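Local atomic coordinates of branched-chain alpha-ketoacid decarboxylase (Lactococcus lactis, PDB entry 2VBF), a protein that probably decarboxylates branched-chain and aromatic alpha-keto acids to aldehydes, using thiamine diphosphate and magnesium as cofactors. Residues Thr94-Leu106 / His136-His150. Sequence-based numbering, arbitrary orientation.
Sequences TFGVGELSAINGL and HTLADGDFKHFMKMH. With TPP (thiamine diphosphate), chain D.
At the aminopyrimidine end of the thiamine diphosphate pocket, Val97 and His136 meet where helix 97-111 begins. Val97 CG2 sits over the centre of the imidazole in a CH-pi contact, 3.5 Å from the His136 ring centroid, and the same methyl also touches the cofactor, with TPP N3' 3.4 Å from Val97 CG2. His136 CE1 comes within 3.3 Å of TPP N4' at the ring edge. The rotation of the imidazole is fixed from both nitrogens: ND1 is hydrogen-bonded to the carbonyl of Trp424 of the second subunit, and NE2 shares a water with Thr94 OG1. Because the cofactor is also hydrogen-bonded to Gly425 O and Thr483 N of the second subunit, the pocket lies at the dimer interface, as is usual for thiamine diphosphate enzymes. Behind it, in the parallel-sheet N-terminal domain, the loop after strand 89-94 and helix 97-111 pack on helix 145-149, the short axes nearly parallel at 12°. Phe95 swings its ring, CG anti to the backbone N (chi1 -168°), into an aromatic cluster with Phe143 and Phe146; the edge of Phe146 is directed at the Phe95 face in an offset edge-to-face pair, planes 63° apart. The Glu99 side chain crosses that of Phe146 at about a right angle, OE1 taking a nearly straight hydrogen bond from Gly96 N on its anti lone pair and OE2 hydrogen-bonded to Tyr184 OH. Farther along, Leu100 CD2 meets Met149 CE at 3.7 Å. Ile103 CD1 lies over the His150 face, another CH-pi contact, while His150 ND1 donates in its ring plane to Phe146 O and a water joins His150 NE2 to Glu99 O.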
loop_
_atom_site.group_PDB
_atom_site.type_symbol
_atom_site.label_atom_id
_atom_site.label_comp_id
_atom_site.label_asym_id
_atom_site.label_seq_id
_atom_site.Cartn_x
_atom_site.Cartn_y
_atom_site.Cartn_z
ATOM N N THR A 94 -11.605 1.566 -5.213
ATOM C CA THR A 94 -12.102 2.849 -5.668
ATOM C C THR A 94 -10.976 3.607 -6.391
ATOM O O THR A 94 -9.792 3.438 -6.108
ATOM C CB THR A 94 -12.693 3.626 -4.489
ATOM O OG1 THR A 94 -13.568 4.661 -4.970
ATOM C CG2 THR A 94 -11.586 4.176 -3.609
ATOM N N PHE A 95 -11.387 4.411 -7.366
ATOM C CA PHE A 95 -10.518 5.247 -8.182
ATOM C C PHE A 95 -9.407 5.965 -7.400
ATOM O O PHE A 95 -9.665 6.525 -6.322
ATOM C CB PHE A 95 -11.392 6.309 -8.862
ATOM C CG PHE A 95 -10.700 7.068 -9.939
ATOM C CD1 PHE A 95 -10.491 6.487 -11.177
ATOM C CD2 PHE A 95 -10.280 8.367 -9.740
ATOM C CE1 PHE A 95 -9.865 7.172 -12.180
ATOM C CE2 PHE A 95 -9.638 9.068 -10.756
ATOM C CZ PHE A 95 -9.432 8.461 -11.976
ATOM N N GLY A 96 -8.188 5.932 -7.942
ATOM C CA GLY A 96 -7.053 6.644 -7.372
ATOM C C GLY A 96 -6.521 6.043 -6.086
ATOM O O GLY A 96 -5.538 5.297 -6.087
ATOM N N VAL A 97 -7.176 6.366 -4.981
ATOM C CA VAL A 97 -6.675 5.960 -3.657
ATOM C C VAL A 97 -6.736 4.440 -3.413
ATOM O O VAL A 97 -5.840 3.870 -2.788
ATOM C CB VAL A 97 -7.399 6.703 -2.512
ATOM C CG1 VAL A 97 -7.214 8.199 -2.633
ATOM C CG2 VAL A 97 -8.896 6.333 -2.490
ATOM N N GLY A 98 -7.774 3.780 -3.912
ATOM C CA GLY A 98 -7.911 2.334 -3.761
ATOM C C GLY A 98 -6.948 1.603 -4.684
ATOM O O GLY A 98 -6.104 0.785 -4.253
ATOM N N GLU A 99 -7.044 1.911 -5.975
ATOM C CA GLU A 99 -6.200 1.240 -6.952
ATOM C C GLU A 99 -4.703 1.457 -6.709
ATOM O O GLU A 99 -3.921 0.505 -6.801
ATOM C CB GLU A 99 -6.596 1.627 -8.384
ATOM C CG GLU A 99 -6.446 3.085 -8.723
ATOM C CD GLU A 99 -6.862 3.391 -10.149
ATOM O OE1 GLU A 99 -7.647 4.353 -10.332
ATOM O OE2 GLU A 99 -6.382 2.678 -11.068
ATOM N N LEU A 100 -4.283 2.683 -6.403
ATOM C CA LEU A 100 -2.852 2.909 -6.154
ATOM C C LEU A 100 -2.357 2.231 -4.878
ATOM O O LEU A 100 -1.199 1.839 -4.809
ATOM C CB LEU A 100 -2.496 4.399 -6.165
ATOM C CG LEU A 100 -2.611 5.082 -7.540
ATOM C CD1 LEU A 100 -2.144 6.515 -7.446
ATOM C CD2 LEU A 100 -1.850 4.328 -8.635
ATOM N N SER A 101 -3.226 2.072 -3.889
ATOM C CA SER A 101 -2.848 1.311 -2.680
ATOM C C SER A 101 -2.610 -0.173 -3.007
ATOM O O SER A 101 -1.800 -0.844 -2.371
ATOM C CB SER A 101 -3.910 1.449 -1.595
ATOM O OG SER A 101 -4.013 2.774 -1.080
ATOM N N ALA A 102 -3.314 -0.672 -4.017
ATOM C CA ALA A 102 -3.307 -2.087 -4.378
ATOM C C ALA A 102 -2.232 -2.437 -5.431
ATOM O O ALA A 102 -1.982 -3.617 -5.691
ATOM C CB ALA A 102 -4.719 -2.476 -4.909
ATOM N N ILE A 103 -1.581 -1.431 -6.014
ATOM C CA ILE A 103 -0.776 -1.666 -7.236
ATOM C C ILE A 103 0.436 -2.576 -6.984
ATOM O O ILE A 103 0.829 -3.343 -7.859
ATOM C CB ILE A 103 -0.387 -0.357 -7.976
ATOM C CG1 ILE A 103 0.054 -0.650 -9.421
ATOM C CG2 ILE A 103 0.707 0.416 -7.242
ATOM C CD1 ILE A 103 0.142 0.617 -10.256
ATOM N N ASN A 104 0.990 -2.567 -5.779
ATOM C CA ASN A 104 2.091 -3.485 -5.477
ATOM C C ASN A 104 1.637 -4.948 -5.473
ATOM O O ASN A 104 2.391 -5.843 -5.863
ATOM C CB ASN A 104 2.718 -3.183 -4.126
ATOM C CG ASN A 104 3.901 -4.073 -3.828
ATOM O OD1 ASN A 104 4.802 -4.233 -4.669
ATOM N ND2 ASN A 104 3.916 -4.665 -2.629
ATOM N N GLY A 105 0.430 -5.191 -4.972
ATOM C CA GLY A 105 -0.160 -6.526 -5.029
ATOM C C GLY A 105 -0.373 -6.969 -6.464
ATOM O O GLY A 105 -0.040 -8.093 -6.829
ATOM N N LEU A 106 -0.924 -6.079 -7.285
ATOM C CA LEU A 106 -1.154 -6.405 -8.685
ATOM C C LEU A 106 0.167 -6.626 -9.428
ATOM O O LEU A 106 0.247 -7.491 -10.306
ATOM C CB LEU A 106 -2.003 -5.334 -9.390
ATOM C CG LEU A 106 -2.884 -5.864 -10.523
ATOM C CD1 LEU A 106 -4.084 -6.638 -9.962
ATOM C CD2 LEU A 106 -3.326 -4.698 -11.433
ATOM N N HIS A 136 -10.054 12.079 -4.926
ATOM C CA HIS A 136 -9.245 10.985 -5.460
ATOM C C HIS A 136 -8.691 11.298 -6.856
ATOM O O HIS A 136 -8.430 10.380 -7.629
ATOM C CB HIS A 136 -9.953 9.617 -5.509
ATOM C CG HIS A 136 -10.649 9.200 -4.250
ATOM N ND1 HIS A 136 -10.320 9.671 -2.994
ATOM C CD2 HIS A 136 -11.644 8.300 -4.065
ATOM C CE1 HIS A 136 -11.115 9.105 -2.099
ATOM N NE2 HIS A 136 -11.923 8.266 -2.723
ATOM N N THR A 137 -8.517 12.583 -7.176
ATOM C CA THR A 137 -7.830 12.996 -8.404
ATOM C C THR A 137 -6.703 13.967 -8.073
ATOM O O THR A 137 -6.567 14.399 -6.924
ATOM C CB THR A 137 -8.786 13.664 -9.431
ATOM O OG1 THR A 137 -9.152 14.983 -9.009
ATOM C CG2 THR A 137 -10.042 12.814 -9.616
ATOM N N LEU A 138 -5.917 14.322 -9.086
ATOM C CA LEU A 138 -4.854 15.317 -8.933
ATOM C C LEU A 138 -5.345 16.750 -9.174
ATOM O O LEU A 138 -4.532 17.686 -9.267
ATOM C CB LEU A 138 -3.690 14.981 -9.878
ATOM C CG LEU A 138 -3.151 13.548 -9.790
ATOM C CD1 LEU A 138 -1.989 13.356 -10.757
ATOM C CD2 LEU A 138 -2.737 13.185 -8.358
ATOM N N ALA A 139 -6.666 16.913 -9.270
ATOM C CA ALA A 139 -7.307 18.215 -9.534
ATOM C C ALA A 139 -6.787 18.850 -10.835
ATOM O O ALA A 139 -6.510 20.054 -10.901
ATOM C CB ALA A 139 -7.136 19.166 -8.342
ATOM N N ASP A 140 -6.664 18.017 -11.863
ATOM C CA ASP A 140 -6.283 18.457 -13.203
ATOM C C ASP A 140 -7.307 18.026 -14.265
ATOM O O ASP A 140 -7.099 18.257 -15.444
ATOM C CB ASP A 140 -4.878 17.931 -13.553
ATOM C CG ASP A 140 -4.803 16.400 -13.605
ATOM O OD1 ASP A 140 -5.819 15.733 -13.314
ATOM O OD2 ASP A 140 -3.715 15.876 -13.933
ATOM N N GLY A 141 -8.411 17.410 -13.855
ATOM C CA GLY A 141 -9.458 16.994 -14.796
ATOM C C GLY A 141 -9.150 15.736 -15.590
ATOM O O GLY A 141 -9.934 15.346 -16.457
ATOM N N ASP A 142 -8.035 15.071 -15.280
ATOM C CA ASP A 142 -7.575 13.898 -16.029
ATOM C C ASP A 142 -7.826 12.621 -15.239
ATOM O O ASP A 142 -7.253 12.396 -14.164
ATOM C CB ASP A 142 -6.093 14.048 -16.357
ATOM C CG ASP A 142 -5.566 12.988 -17.314
ATOM O OD1 ASP A 142 -6.166 11.896 -17.468
ATOM O OD2 ASP A 142 -4.520 13.266 -17.941
ATOM N N PHE A 143 -8.696 11.783 -15.785
ATOM C CA PHE A 143 -9.135 10.560 -15.139
ATOM C C PHE A 143 -8.458 9.316 -15.716
ATOM O O PHE A 143 -8.867 8.200 -15.423
ATOM C CB PHE A 143 -10.665 10.463 -15.169
ATOM C CG PHE A 143 -11.343 11.567 -14.406
ATOM C CD1 PHE A 143 -11.756 11.373 -13.100
ATOM C CD2 PHE A 143 -11.543 12.815 -14.986
ATOM C CE1 PHE A 143 -12.351 12.396 -12.392
ATOM C CE2 PHE A 143 -12.139 13.841 -14.269
ATOM C CZ PHE A 143 -12.537 13.622 -12.968
ATOM N N LYS A 144 -7.383 9.523 -16.469
ATOM C CA LYS A 144 -6.706 8.435 -17.155
ATOM C C LYS A 144 -5.293 8.133 -16.674
ATOM O O LYS A 144 -4.717 7.146 -17.130
ATOM C CB LYS A 144 -6.712 8.706 -18.666
ATOM C CG LYS A 144 -8.126 8.719 -19.233
ATOM C CD LYS A 144 -8.177 9.003 -20.719
ATOM C CE LYS A 144 -9.507 8.525 -21.339
ATOM N NZ LYS A 144 -10.714 9.283 -20.896
ATOM N N HIS A 145 -4.755 8.946 -15.756
ATOM C CA HIS A 145 -3.392 8.760 -15.236
ATOM C C HIS A 145 -3.219 7.384 -14.596
ATOM O O HIS A 145 -2.202 6.724 -14.778
ATOM C CB HIS A 145 -3.045 9.739 -14.113
ATOM C CG HIS A 145 -2.964 11.172 -14.510
ATOM N ND1 HIS A 145 -2.150 11.632 -15.525
ATOM C CD2 HIS A 145 -3.536 12.268 -13.957
ATOM C CE1 HIS A 145 -2.256 12.949 -15.603
ATOM N NE2 HIS A 145 -3.080 13.359 -14.655
ATOM N N PHE A 146 -4.200 6.983 -13.790
ATOM C CA PHE A 146 -4.009 5.824 -12.920
ATOM C C PHE A 146 -4.051 4.541 -13.748
ATOM O O PHE A 146 -3.273 3.630 -13.497
ATOM C CB PHE A 146 -4.968 5.865 -11.716
ATOM C CG PHE A 146 -4.976 7.213 -11.011
ATOM C CD1 PHE A 146 -3.782 7.855 -10.719
ATOM C CD2 PHE A 146 -6.165 7.846 -10.667
ATOM C CE1 PHE A 146 -3.775 9.096 -10.112
ATOM C CE2 PHE A 146 -6.149 9.093 -10.050
ATOM C CZ PHE A 146 -4.959 9.713 -9.788
ATOM N N MET A 147 -4.892 4.487 -14.776
ATOM C CA MET A 147 -4.894 3.345 -15.684
ATOM C C MET A 147 -3.557 3.259 -16.441
ATOM O O MET A 147 -3.010 2.167 -16.587
ATOM C CB MET A 147 -6.066 3.386 -16.677
ATOM C CG MET A 147 -6.166 2.124 -17.543
ATOM S SD MET A 147 -7.747 1.959 -18.388
ATOM C CE MET A 147 -7.524 3.178 -19.663
ATOM N N LYS A 148 -3.048 4.392 -16.921
ATOM C CA LYS A 148 -1.732 4.425 -17.573
ATOM C C LYS A 148 -0.645 3.839 -16.652
ATOM O O LYS A 148 0.199 3.053 -17.084
ATOM C CB LYS A 148 -1.345 5.840 -17.993
ATOM C CG LYS A 148 0.055 5.891 -18.585
ATOM C CD LYS A 148 0.384 7.150 -19.329
ATOM C CE LYS A 148 1.641 6.936 -20.171
ATOM N NZ LYS A 148 2.263 8.213 -20.626
ATOM N N MET A 149 -0.688 4.214 -15.377
ATOM C CA MET A 149 0.297 3.723 -14.393
ATOM C C MET A 149 0.247 2.198 -14.232
ATOM O O MET A 149 1.229 1.595 -13.800
ATOM C CB MET A 149 0.132 4.412 -13.032
ATOM C CG MET A 149 0.463 5.900 -13.087
ATOM S SD MET A 149 -0.201 6.902 -11.749
ATOM C CE MET A 149 0.744 6.282 -10.362
ATOM N N HIS A 150 -0.873 1.568 -14.589
ATOM C CA HIS A 150 -0.979 0.119 -14.508
ATOM C C HIS A 150 -0.468 -0.630 -15.758
ATOM O O HIS A 150 -0.482 -1.858 -15.791
ATOM C CB HIS A 150 -2.429 -0.284 -14.251
ATOM C CG HIS A 150 -2.865 -0.099 -12.830
ATOM N ND1 HIS A 150 -3.218 1.132 -12.316
ATOM C CD2 HIS A 150 -2.979 -0.982 -11.808
ATOM C CE1 HIS A 150 -3.550 0.989 -11.044
ATOM N NE2 HIS A 150 -3.403 -0.279 -10.708
HETATM N "N1'" TPP D . -10.182 3.560 0.522
HETATM C "C2'" TPP D . -9.264 4.580 0.644
HETATM C CM2 TPP D . -7.802 4.263 0.661
HETATM N "N3'" TPP D . -9.712 5.866 0.739
HETATM C "C4'" TPP D . -11.066 6.154 0.725
HETATM N "N4'" TPP D . -11.414 7.434 0.784
HETATM C "C5'" TPP D . -12.009 5.122 0.625
HETATM C "C6'" TPP D . -11.541 3.815 0.528
HETATM C "C7'" TPP D . -13.511 5.421 0.636
HETATM N N3 TPP D . -13.986 5.915 1.934
HETATM C C2 TPP D . -14.154 7.250 2.291
HETATM S S1 TPP D . -14.693 7.529 3.793
HETATM C C5 TPP D . -14.752 5.936 4.051
HETATM C C4 TPP D . -14.358 5.132 2.977
HETATM C CM4 TPP D . -14.330 3.625 2.965
HETATM C C6 TPP D . -15.249 5.493 5.399
HETATM C C7 TPP D . -14.369 5.924 6.569
HETATM O O7 TPP D . -14.962 5.324 7.708
HETATM P PA TPP D . -14.601 5.777 9.213
HETATM O O1A TPP D . -13.090 5.946 9.259
HETATM O O2A TPP D . -15.100 4.690 10.133
HETATM O O3A TPP D . -15.285 7.211 9.385
HETATM P PB TPP D . -16.755 7.558 9.984
HETATM O O1B TPP D . -17.470 8.282 8.884
HETATM O O2B TPP D . -16.531 8.428 11.183
HETATM O O3B TPP D . -17.411 6.265 10.385
HETATM O O HOH W 1 -14.353 6.503 -3.139
HETATM O O HOH W 2 -3.910 -1.709 -8.458
#